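Local structure of flavin-nucleotide-binding protein (Azotobacter vinelandii, 6RK0) at residues 38-47 with 88-96; 61-72 with 132-140. The protein binds heme b and FAD and is a flavocytochrome that probably serves as a low-potential terminal oxidase associated with the iron-only nitrogenase. All coordinates share one frame; numbering follows the deposited sequence. Where two conformers were deposited one is given.

In the fold
From the N terminus the chain runs down helix 32-40 and into strand 44-51, the first half of contact 1. It returns along strand 54-65, whose end, with the start of strand 68-74, supplies the hairpin of contact 2. Strand 88-100 then pairs with 44-51, closing contact 1 over some 40 residues; helix 126-140 later closes contact 2 over about 60. The segments alternate along the chain, so the contacts cross. Both reach one antiparallel sheet: contact 1, near the centre of the chain, pairs two of its strands, while contact 2 packs a helix on it beside the heme, whose iron H72 binds. They meet where D40 OD1 forms a salt bridge with R64 NE, 2.8 Å away.

Contact 1: residues 38-47 with 88-96; sequences ILDATPLAHV and ICLTVSLLD
H46 and T91 join neighbouring antiparallel strands near the centre of the chain, in the sheet of a flavin-binding domain of the pyridoxamine 5'-phosphate oxidase family, whose fold is a split barrel. The axes of 44-47 and 88-96 run at 147°, and the two residues form a hydrogen-bonded pair: H46 N gives to T91 O at 2.8 Å, and T91 N gives to H46 O at 2.9 Å. V47 and L90 follow as a non-hydrogen-bonded pair, the CG2 methyl of V47 lying against L90 CD1. Beyond A45 and V92 the backbones draw apart, with waters bridging them and side chains making the direct contacts. V92 CG1, anti to the backbone N (chi1 176°), slides past T42 and presses on T42 CG2 at 3.3 Å, tighter than usual for two carbons. The other branch, V92 CG2, meets A45 CB at 3.9 Å and L39 CD2 of the helix at 3.8 Å, the L39 and V92 side chains crossing at about a right angle. L94 reaches T42 tip to tip, CD2 lying 3.8 Å from T42 CB, while CD1 packs on A41 CB. Replacing L94 with an alanine removes both methyls and is likely to open a gap beside A41 and T42, leaving them less firmly packed on the strand. The sheet face bearing H46 and T91 meets the second subunit: H46 stacks on its counterpart there and is hydrogen-bonded through NE2 to S93 OG of that subunit, while T91 OG1 is hydrogen-bonded to its V57 O. Of the two waters, one links T42 OG1, L44 O and S93 O; the other joins L44 O to S93 N and lies in the ring plane of H46, 3.0 Å from H46 ND1.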
loop_
_atom_site.group_PDB
_atom_site.type_symbol
_atom_site.label_atom_id
_atom_site.label_comp_id
_atom_site.label_asym_id
_atom_site.label_seq_id
_atom_site.Cartn_x
_atom_site.Cartn_y
_atom_site.Cartn_z
ATOM N N ILE A 38 11.771 5.243 -6.983
ATOM C CA ILE A 38 10.590 4.872 -6.211
ATOM C C ILE A 38 10.697 3.422 -5.755
ATOM O O ILE A 38 10.473 3.101 -4.583
ATOM C CB ILE A 38 9.308 5.142 -7.018
ATOM C CG1 ILE A 38 9.174 6.635 -7.365
ATOM C CG2 ILE A 38 8.093 4.665 -6.252
ATOM C CD1 ILE A 38 8.064 6.994 -8.339
ATOM N N LEU A 39 11.071 2.526 -6.672
ATOM C CA LEU A 39 11.204 1.120 -6.312
ATOM C C LEU A 39 12.238 0.918 -5.203
ATOM O O LEU A 39 12.084 0.036 -4.358
ATOM C CB LEU A 39 11.599 0.321 -7.538
ATOM C CG LEU A 39 10.560 0.239 -8.661
ATOM C CD1 LEU A 39 11.176 -0.471 -9.851
ATOM C CD2 LEU A 39 9.286 -0.478 -8.185
ATOM N N ASP A 40 13.298 1.720 -5.194
ATOM C CA ASP A 40 14.373 1.524 -4.241
ATOM C C ASP A 40 14.030 2.096 -2.871
ATOM O O ASP A 40 14.738 1.814 -1.914
ATOM C CB ASP A 40 15.657 2.167 -4.754
ATOM C CG ASP A 40 16.256 1.434 -5.943
ATOM O OD1 ASP A 40 15.819 0.299 -6.237
ATOM O OD2 ASP A 40 17.178 2.014 -6.581
ATOM N N ALA A 41 12.972 2.889 -2.754
ATOM C CA ALA A 41 12.629 3.580 -1.525
ATOM C C ALA A 41 11.818 2.755 -0.541
ATOM O O ALA A 41 11.673 3.185 0.612
ATOM C CB ALA A 41 11.880 4.863 -1.831
ATOM N N THR A 42 11.283 1.606 -0.944
ATOM C CA THR A 42 10.307 0.903 -0.129
ATOM C C THR A 42 10.315 -0.570 -0.497
ATOM O O THR A 42 10.542 -0.907 -1.653
ATOM C CB THR A 42 8.909 1.511 -0.331
ATOM O OG1 THR A 42 7.999 0.769 0.487
ATOM C CG2 THR A 42 8.454 1.498 -1.784
ATOM N N PRO A 43 9.998 -1.455 0.455
ATOM C CA PRO A 43 9.896 -2.881 0.144
ATOM C C PRO A 43 8.490 -3.337 -0.176
ATOM O O PRO A 43 8.338 -4.521 -0.509
ATOM C CB PRO A 43 10.354 -3.532 1.449
ATOM C CG PRO A 43 9.819 -2.596 2.501
ATOM C CD PRO A 43 9.989 -1.216 1.912
ATOM N N LEU A 44 7.473 -2.478 -0.044
ATOM C CA LEU A 44 6.089 -2.951 -0.079
ATOM C C LEU A 44 5.410 -2.655 -1.416
ATOM O O LEU A 44 5.217 -1.470 -1.778
ATOM C CB LEU A 44 5.281 -2.324 1.062
ATOM C CG LEU A 44 3.801 -2.696 1.132
ATOM C CD1 LEU A 44 3.607 -4.199 1.281
ATOM C CD2 LEU A 44 3.093 -1.929 2.241
ATOM N N ALA A 45 4.981 -3.727 -2.094
ATOM C CA ALA A 45 4.228 -3.658 -3.350
ATOM C C ALA A 45 2.839 -4.240 -3.162
ATOM O O ALA A 45 2.568 -4.954 -2.186
ATOM C CB ALA A 45 4.955 -4.436 -4.440
ATOM N N HIS A 46 2.003 -4.007 -4.165
ATOM C CA HIS A 46 0.686 -4.614 -4.259
ATOM C C HIS A 46 0.547 -5.176 -5.664
ATOM O O HIS A 46 0.599 -4.436 -6.651
ATOM C CB HIS A 46 -0.418 -3.576 -3.960
ATOM C CG HIS A 46 -0.449 -3.176 -2.524
ATOM N ND1 HIS A 46 0.412 -2.250 -1.982
ATOM C CD2 HIS A 46 -1.171 -3.662 -1.478
ATOM C CE1 HIS A 46 0.205 -2.207 -0.670
ATOM N NE2 HIS A 46 -0.752 -3.041 -0.333
ATOM N N VAL A 47 0.382 -6.493 -5.762
ATOM C CA VAL A 47 0.351 -7.199 -7.046
ATOM C C VAL A 47 -1.082 -7.525 -7.413
ATOM O O VAL A 47 -1.799 -8.157 -6.613
ATOM C CB VAL A 47 1.208 -8.478 -6.998
ATOM C CG1 VAL A 47 1.048 -9.286 -8.292
ATOM C CG2 VAL A 47 2.659 -8.133 -6.765
ATOM N N ILE A 88 0.164 -8.972 -15.519
ATOM C CA ILE A 88 -0.181 -8.438 -14.203
ATOM C C ILE A 88 0.175 -6.963 -14.100
ATOM O O ILE A 88 0.824 -6.371 -14.969
ATOM C CB ILE A 88 0.465 -9.263 -13.081
ATOM C CG1 ILE A 88 1.995 -9.205 -13.166
ATOM C CG2 ILE A 88 -0.100 -10.682 -13.058
ATOM C CD1 ILE A 88 2.718 -9.722 -11.941
ATOM N N CYS A 89 -0.246 -6.381 -12.975
ATOM C CA CYS A 89 0.153 -5.033 -12.581
ATOM C C CYS A 89 0.797 -5.152 -11.210
ATOM O O CYS A 89 0.185 -5.679 -10.290
ATOM C CB CYS A 89 -1.068 -4.133 -12.490
ATOM S SG CYS A 89 -0.749 -2.425 -11.926
ATOM N N LEU A 90 1.994 -4.603 -11.056
ATOM C CA LEU A 90 2.664 -4.510 -9.754
ATOM C C LEU A 90 2.748 -3.017 -9.431
ATOM O O LEU A 90 3.392 -2.247 -10.162
ATOM C CB LEU A 90 4.024 -5.197 -9.810
ATOM C CG LEU A 90 4.779 -5.290 -8.485
ATOM C CD1 LEU A 90 5.757 -6.462 -8.519
ATOM C CD2 LEU A 90 5.517 -3.980 -8.168
ATOM N N THR A 91 2.058 -2.597 -8.371
ATOM C CA THR A 91 2.005 -1.202 -7.968
ATOM C C THR A 91 2.813 -1.001 -6.704
ATOM O O THR A 91 2.698 -1.777 -5.741
ATOM C CB THR A 91 0.541 -0.768 -7.763
ATOM O OG1 THR A 91 -0.085 -0.810 -9.047
ATOM C CG2 THR A 91 0.442 0.626 -7.150
ATOM N N VAL A 92 3.592 0.077 -6.665
ATOM C CA VAL A 92 4.331 0.481 -5.485
ATOM C C VAL A 92 3.936 1.906 -5.194
ATOM O O VAL A 92 4.150 2.796 -6.025
ATOM C CB VAL A 92 5.848 0.345 -5.696
ATOM C CG1 VAL A 92 6.575 0.870 -4.471
ATOM C CG2 VAL A 92 6.216 -1.113 -5.977
ATOM N N SER A 93 3.374 2.139 -4.009
ATOM C CA SER A 93 2.931 3.471 -3.605
ATOM C C SER A 93 3.638 3.906 -2.328
ATOM O O SER A 93 3.866 3.112 -1.413
ATOM C CB SER A 93 1.428 3.570 -3.407
ATOM O OG SER A 93 0.975 2.646 -2.501
ATOM N N LEU A 94 3.890 5.210 -2.231
ATOM C CA LEU A 94 4.336 5.883 -1.012
ATOM C C LEU A 94 3.494 7.118 -0.804
ATOM O O LEU A 94 3.459 8.015 -1.660
ATOM C CB LEU A 94 5.819 6.225 -1.023
ATOM C CG LEU A 94 6.750 5.029 -0.870
ATOM C CD1 LEU A 94 8.172 5.408 -1.214
ATOM C CD2 LEU A 94 6.656 4.421 0.530
ATOM N N LEU A 95 2.845 7.196 0.355
ATOM C CA LEU A 95 2.081 8.372 0.777
ATOM C C LEU A 95 3.017 9.325 1.508
ATOM O O LEU A 95 3.621 8.955 2.521
ATOM C CB LEU A 95 0.922 7.921 1.662
ATOM C CG LEU A 95 0.117 9.032 2.304
ATOM C CD1 LEU A 95 -0.509 9.990 1.255
ATOM C CD2 LEU A 95 -0.971 8.415 3.186
ATOM N N ASP A 96 3.139 10.564 1.004
ATOM C CA ASP A 96 4.121 11.519 1.499
ATOM C C ASP A 96 3.519 12.734 2.213
ATOM O O ASP A 96 4.256 13.481 2.847
ATOM C CB ASP A 96 5.041 12.003 0.376
ATOM C CG ASP A 96 5.826 10.866 -0.287
ATOM O OD1 ASP A 96 6.237 9.929 0.462
ATOM O OD2 ASP A 96 6.061 10.908 -1.520
HETATM O O HOH W 1 5.343 1.030 -0.375
HETATM O O HOH W 2 2.644 -0.316 -2.293
#

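Contact 2: residues 61-72 with 132-140; sequences FFWREGDRVYWH and KLRNFVDGL. With HEM (protoporphyrin IX containing Fe), chain C.
F136 projects from the helix onto W63 of the hairpin and continues to the heme, forming part of an aromatic cluster with W63 and H72. Its CB stands over the middle of the six-membered ring of W63, 3.5 Å from the centroid, a CH-pi contact made from the face. Because CG is anti to the backbone N (chi1 175°), the ring continues across that face as an offset stack, its plane only 14° from that of W63, with CD1 3.3 Å from W63 CE3. Farther out, F136 CE2 lies 3.6 Å from H72 ND1 and 3.4 Å from HEM C3B; the heme vinyl carbon CBB lies on the side of the ring turned away from W63. H72 is the protein's axial ligand to the iron, NE2 2.0 Å from it, and a water is also bound to the iron, so F136 packs against both ligand and porphyrin. The other face of W63 rests on Y70 CB, which leaves the indole sandwiched. Its rotation is further fixed by W63 NE1, which donates to E65 OE2 at 3.1 Å. N135 ND2 grips the same oxygen from the opposite face of the carboxylate, at 2.8 Å, and K132 NZ forms a salt bridge with E65 OE1 at 2.9 Å, approaching from above that plane. Overall, helix 132-140 lies almost perpendicular (94°) to strand 68-72, where Y70 also packs on S163 of strand 159-165; H72 holds the heme iron, the porphyrin packs against the helix, and K172 and R23 of the second subunit hydrogen-bond the same heme.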
loop_
_atom_site.group_PDB
_atom_site.type_symbol
_atom_site.label_atom_id
_atom_site.label_comp_id
_atom_site.label_asym_id
_atom_site.label_seq_id
_atom_site.Cartn_x
_atom_site.Cartn_y
_atom_site.Cartn_z
ATOM N N PHE A 61 6.288 -8.111 -0.188
ATOM C CA PHE A 61 7.601 -7.487 -0.309
ATOM C C PHE A 61 8.157 -7.687 -1.717
ATOM O O PHE A 61 7.795 -8.649 -2.406
ATOM C CB PHE A 61 8.567 -8.041 0.745
ATOM C CG PHE A 61 8.566 -7.233 2.041
ATOM C CD1 PHE A 61 7.403 -6.527 2.480
ATOM C CD2 PHE A 61 9.736 -7.005 2.709
ATOM C CE1 PHE A 61 7.411 -5.772 3.672
ATOM C CE2 PHE A 61 9.757 -6.284 3.898
ATOM C CZ PHE A 61 8.607 -5.656 4.378
ATOM N N PHE A 62 9.063 -6.791 -2.133
ATOM C CA PHE A 62 9.774 -6.971 -3.394
ATOM C C PHE A 62 11.146 -6.366 -3.288
ATOM O O PHE A 62 11.419 -5.545 -2.406
ATOM C CB PHE A 62 9.012 -6.325 -4.582
ATOM C CG PHE A 62 9.132 -4.824 -4.596
ATOM C CD1 PHE A 62 8.400 -4.033 -3.716
ATOM C CD2 PHE A 62 10.087 -4.208 -5.379
ATOM C CE1 PHE A 62 8.595 -2.682 -3.649
ATOM C CE2 PHE A 62 10.296 -2.841 -5.322
ATOM C CZ PHE A 62 9.546 -2.073 -4.462
ATOM N N TRP A 63 12.015 -6.780 -4.217
ATOM C CA TRP A 63 13.339 -6.183 -4.309
ATOM C C TRP A 63 13.700 -5.996 -5.779
ATOM O O TRP A 63 13.196 -6.709 -6.643
ATOM C CB TRP A 63 14.401 -6.979 -3.541
ATOM C CG TRP A 63 14.737 -8.325 -4.062
ATOM C CD1 TRP A 63 15.889 -8.660 -4.747
ATOM C CD2 TRP A 63 13.993 -9.563 -3.913
ATOM N NE1 TRP A 63 15.875 -10.000 -5.029
ATOM C CE2 TRP A 63 14.753 -10.585 -4.517
ATOM C CE3 TRP A 63 12.786 -9.912 -3.292
ATOM C CZ2 TRP A 63 14.322 -11.935 -4.518
ATOM C CZ3 TRP A 63 12.373 -11.254 -3.267
ATOM C CH2 TRP A 63 13.133 -12.234 -3.904
ATOM N N ARG A 64 14.572 -5.037 -6.057
ATOM C CA ARG A 64 15.000 -4.764 -7.420
ATOM C C ARG A 64 16.428 -5.241 -7.617
ATOM O O ARG A 64 17.299 -5.017 -6.765
ATOM C CB ARG A 64 14.940 -3.267 -7.720
ATOM C CG ARG A 64 15.267 -2.937 -9.174
ATOM C CD ARG A 64 15.181 -1.467 -9.517
ATOM N NE ARG A 64 16.177 -0.621 -8.873
ATOM C CZ ARG A 64 17.387 -0.398 -9.373
ATOM N NH1 ARG A 64 17.798 -0.996 -10.493
ATOM N NH2 ARG A 64 18.182 0.462 -8.764
ATOM N N GLU A 65 16.676 -5.888 -8.750
ATOM C CA GLU A 65 18.048 -6.147 -9.226
ATOM C C GLU A 65 18.115 -5.646 -10.665
ATOM O O GLU A 65 17.489 -6.233 -11.559
ATOM C CB GLU A 65 18.410 -7.633 -9.159
ATOM C CG GLU A 65 18.272 -8.230 -7.791
ATOM C CD GLU A 65 18.728 -9.667 -7.730
ATOM O OE1 GLU A 65 19.443 -10.150 -8.685
ATOM O OE2 GLU A 65 18.412 -10.351 -6.707
ATOM N N GLY A 66 18.823 -4.538 -10.878
ATOM C CA GLY A 66 18.919 -4.018 -12.235
ATOM C C GLY A 66 17.548 -3.695 -12.796
ATOM O O GLY A 66 16.756 -2.953 -12.190
ATOM N N ASP A 67 17.239 -4.267 -13.955
ATOM C CA ASP A 67 16.017 -3.940 -14.672
ATOM C C ASP A 67 14.843 -4.880 -14.385
ATOM O O ASP A 67 13.878 -4.905 -15.161
ATOM C CB ASP A 67 16.285 -3.873 -16.182
ATOM C CG ASP A 67 16.739 -5.207 -16.795
ATOM O OD1 ASP A 67 16.783 -6.267 -16.135
ATOM O OD2 ASP A 67 17.068 -5.185 -17.996
ATOM N N ARG A 68 14.874 -5.602 -13.262
ATOM C CA ARG A 68 13.749 -6.438 -12.868
ATOM C C ARG A 68 13.492 -6.295 -11.373
ATOM O O ARG A 68 14.414 -6.043 -10.579
ATOM C CB ARG A 68 13.962 -7.928 -13.166
ATOM C CG ARG A 68 14.322 -8.183 -14.654
ATOM C CD ARG A 68 14.444 -9.644 -14.988
ATOM N NE ARG A 68 13.168 -10.334 -14.947
ATOM C CZ ARG A 68 12.252 -10.279 -15.916
ATOM N NH1 ARG A 68 12.438 -9.566 -17.048
ATOM N NH2 ARG A 68 11.121 -10.941 -15.767
ATOM N N VAL A 69 12.229 -6.491 -10.985
ATOM C CA VAL A 69 11.859 -6.649 -9.591
ATOM C C VAL A 69 11.453 -8.081 -9.344
ATOM O O VAL A 69 11.014 -8.796 -10.261
ATOM C CB VAL A 69 10.742 -5.691 -9.129
ATOM C CG1 VAL A 69 11.232 -4.263 -9.134
ATOM C CG2 VAL A 69 9.474 -5.915 -9.908
ATOM N N TYR A 70 11.597 -8.493 -8.089
ATOM C CA TYR A 70 11.428 -9.864 -7.655
ATOM C C TYR A 70 10.536 -9.897 -6.422
ATOM O O TYR A 70 10.559 -8.971 -5.607
ATOM C CB TYR A 70 12.799 -10.477 -7.231
ATOM C CG TYR A 70 13.774 -10.582 -8.392
ATOM C CD1 TYR A 70 14.463 -9.460 -8.857
ATOM C CD2 TYR A 70 13.974 -11.803 -9.047
ATOM C CE1 TYR A 70 15.341 -9.556 -9.958
ATOM C CE2 TYR A 70 14.851 -11.890 -10.137
ATOM C CZ TYR A 70 15.508 -10.763 -10.586
ATOM O OH TYR A 70 16.361 -10.903 -11.649
ATOM N N TRP A 71 9.797 -10.998 -6.259
ATOM C CA TRP A 71 9.037 -11.242 -5.038
ATOM C C TRP A 71 8.991 -12.754 -4.818
ATOM O O TRP A 71 9.319 -13.544 -5.720
ATOM C CB TRP A 71 7.650 -10.579 -5.061
ATOM C CG TRP A 71 6.714 -11.051 -6.136
ATOM C CD1 TRP A 71 5.650 -11.895 -5.997
ATOM C CD2 TRP A 71 6.694 -10.630 -7.518
ATOM N NE1 TRP A 71 4.990 -12.021 -7.202
ATOM C CE2 TRP A 71 5.603 -11.249 -8.144
ATOM C CE3 TRP A 71 7.490 -9.766 -8.279
ATOM C CZ2 TRP A 71 5.293 -11.048 -9.508
ATOM C CZ3 TRP A 71 7.208 -9.590 -9.637
ATOM C CH2 TRP A 71 6.117 -10.218 -10.208
ATOM N N HIS A 72 8.631 -13.162 -3.604
ATOM C CA HIS A 72 8.721 -14.557 -3.204
ATOM C C HIS A 72 7.458 -14.993 -2.473
ATOM O O HIS A 72 6.711 -14.178 -1.930
ATOM C CB HIS A 72 9.944 -14.818 -2.304
ATOM C CG HIS A 72 9.679 -14.556 -0.841
ATOM N ND1 HIS A 72 9.378 -13.307 -0.322
ATOM C CD2 HIS A 72 9.612 -15.403 0.212
ATOM C CE1 HIS A 72 9.123 -13.423 0.964
ATOM N NE2 HIS A 72 9.268 -14.677 1.315
ATOM N N LYS A 132 19.032 -15.227 -5.517
ATOM C CA LYS A 132 18.134 -14.073 -5.467
ATOM C C LYS A 132 17.594 -13.858 -4.051
ATOM O O LYS A 132 17.470 -12.714 -3.598
ATOM C CB LYS A 132 16.981 -14.256 -6.459
ATOM C CG LYS A 132 17.297 -14.476 -7.918
ATOM C CD LYS A 132 18.001 -13.309 -8.540
ATOM C CE LYS A 132 18.271 -13.492 -10.005
ATOM N NZ LYS A 132 19.243 -12.454 -10.408
ATOM N N LEU A 133 17.259 -14.943 -3.343
ATOM C CA LEU A 133 16.761 -14.806 -1.967
ATOM C C LEU A 133 17.815 -14.221 -1.045
ATOM O O LEU A 133 17.482 -13.418 -0.150
ATOM C CB LEU A 133 16.270 -16.160 -1.462
ATOM C CG LEU A 133 14.974 -16.635 -2.140
ATOM C CD1 LEU A 133 14.759 -18.126 -1.904
ATOM C CD2 LEU A 133 13.740 -15.817 -1.643
ATOM N N ARG A 134 19.090 -14.586 -1.230
ATOM C CA ARG A 134 20.124 -13.951 -0.421
ATOM C C ARG A 134 20.215 -12.456 -0.732
ATOM O O ARG A 134 20.389 -11.636 0.179
ATOM C CB ARG A 134 21.474 -14.652 -0.622
ATOM C CG ARG A 134 22.599 -13.974 0.161
ATOM C CD ARG A 134 23.882 -14.800 0.255
ATOM N NE ARG A 134 24.858 -14.164 1.162
ATOM C CZ ARG A 134 25.927 -14.754 1.710
ATOM N NH1 ARG A 134 26.259 -16.029 1.441
ATOM N NH2 ARG A 134 26.707 -14.039 2.528
ATOM N N ASN A 135 20.069 -12.075 -2.012
ATOM C CA ASN A 135 20.080 -10.660 -2.357
ATOM C C ASN A 135 18.931 -9.930 -1.671
ATOM O O ASN A 135 19.098 -8.791 -1.227
ATOM C CB ASN A 135 19.950 -10.503 -3.873
ATOM C CG ASN A 135 21.149 -11.020 -4.647
ATOM O OD1 ASN A 135 22.266 -11.113 -4.126
ATOM N ND2 ASN A 135 20.922 -11.333 -5.927
ATOM N N PHE A 136 17.755 -10.564 -1.591
ATOM C CA PHE A 136 16.608 -9.954 -0.902
ATOM C C PHE A 136 16.953 -9.668 0.554
ATOM O O PHE A 136 16.799 -8.538 1.043
ATOM C CB PHE A 136 15.446 -10.934 -1.017
ATOM C CG PHE A 136 14.182 -10.576 -0.280
ATOM C CD1 PHE A 136 13.727 -9.268 -0.148
ATOM C CD2 PHE A 136 13.431 -11.621 0.264
ATOM C CE1 PHE A 136 12.502 -9.022 0.518
ATOM C CE2 PHE A 136 12.199 -11.374 0.897
ATOM C CZ PHE A 136 11.760 -10.063 1.012
ATOM N N VAL A 137 17.418 -10.686 1.281
ATOM C CA VAL A 137 17.679 -10.514 2.703
ATOM C C VAL A 137 18.758 -9.462 2.931
ATOM O O VAL A 137 18.597 -8.576 3.776
ATOM C CB VAL A 137 18.067 -11.882 3.316
ATOM C CG1 VAL A 137 18.647 -11.721 4.713
ATOM C CG2 VAL A 137 16.880 -12.830 3.287
ATOM N N ASP A 138 19.870 -9.557 2.200
ATOM C CA ASP A 138 20.965 -8.628 2.427
ATOM C C ASP A 138 20.680 -7.232 1.913
ATOM O O ASP A 138 21.326 -6.270 2.355
ATOM C CB ASP A 138 22.260 -9.189 1.823
ATOM C CG ASP A 138 22.824 -10.299 2.679
ATOM O OD1 ASP A 138 22.245 -10.706 3.704
ATOM O OD2 ASP A 138 23.938 -10.768 2.345
ATOM N N GLY A 139 19.673 -7.094 1.033
ATOM C CA GLY A 139 19.199 -5.776 0.651
ATOM C C GLY A 139 18.406 -5.081 1.739
ATOM O O GLY A 139 18.319 -3.856 1.759
ATOM N N LEU A 140 17.807 -5.841 2.645
ATOM C CA LEU A 140 17.134 -5.272 3.810
ATOM C C LEU A 140 18.128 -5.002 4.930
ATOM O O LEU A 140 18.110 -3.918 5.525
ATOM C CB LEU A 140 16.061 -6.226 4.306
ATOM C CG LEU A 140 14.909 -6.417 3.330
ATOM C CD1 LEU A 140 14.017 -7.511 3.844
ATOM C CD2 LEU A 140 14.148 -5.112 3.117
HETATM C CHA HEM C . 5.992 -16.390 2.964
HETATM C CHB HEM C . 8.163 -12.375 4.420
HETATM C CHC HEM C . 12.431 -14.321 3.301
HETATM C CHD HEM C . 10.280 -18.432 2.133
HETATM C C1A HEM C . 6.237 -15.142 3.470
HETATM C C2A HEM C . 5.185 -14.244 3.932
HETATM C C3A HEM C . 5.778 -13.106 4.339
HETATM C C4A HEM C . 7.203 -13.313 4.127
HETATM C CMA HEM C . 5.178 -11.860 4.929
HETATM C CAA HEM C . 3.683 -14.560 3.988
HETATM C CBA HEM C . 3.282 -15.419 5.219
HETATM C CGA HEM C . 1.798 -15.254 5.421
HETATM O O1A HEM C . 1.337 -14.532 6.375
HETATM O O2A HEM C . 1.016 -15.820 4.588
HETATM C C1B HEM C . 9.515 -12.545 4.273
HETATM C C2B HEM C . 10.512 -11.531 4.525
HETATM C C3B HEM C . 11.689 -12.084 4.198
HETATM C C4B HEM C . 11.452 -13.443 3.750
HETATM C CMB HEM C . 10.172 -10.138 5.042
HETATM C CAB HEM C . 13.090 -11.525 4.257
HETATM C CBB HEM C . 13.453 -10.405 4.872
HETATM C C1C HEM C . 12.217 -15.602 2.884
HETATM C C2C HEM C . 13.249 -16.505 2.473
HETATM C C3C HEM C . 12.664 -17.673 2.193
HETATM C C4C HEM C . 11.250 -17.498 2.399
HETATM C CMC HEM C . 14.714 -16.113 2.351
HETATM C CAC HEM C . 13.295 -18.965 1.750
HETATM C CBC HEM C . 14.501 -19.342 2.234
HETATM C C1D HEM C . 8.907 -18.226 2.213
HETATM C C2D HEM C . 7.910 -19.201 1.883
HETATM C C3D HEM C . 6.720 -18.640 2.106
HETATM C C4D HEM C . 6.965 -17.289 2.582
HETATM C CMD HEM C . 8.179 -20.614 1.370
HETATM C CAD HEM C . 5.343 -19.278 1.983
HETATM C CBD HEM C . 4.906 -19.864 3.339
HETATM C CGD HEM C . 3.644 -20.695 3.187
HETATM O O1D HEM C . 2.531 -20.134 3.209
HETATM O O2D HEM C . 3.751 -21.931 3.019
HETATM N NA HEM C . 7.466 -14.559 3.601
HETATM N NB HEM C . 10.090 -13.703 3.815
HETATM N NC HEM C . 11.010 -16.228 2.836
HETATM N ND HEM C . 8.325 -17.065 2.643
HETATM FE FE HEM C . 9.235 -15.403 3.183
HETATM O O HOH W 3 9.312 -16.101 5.177
#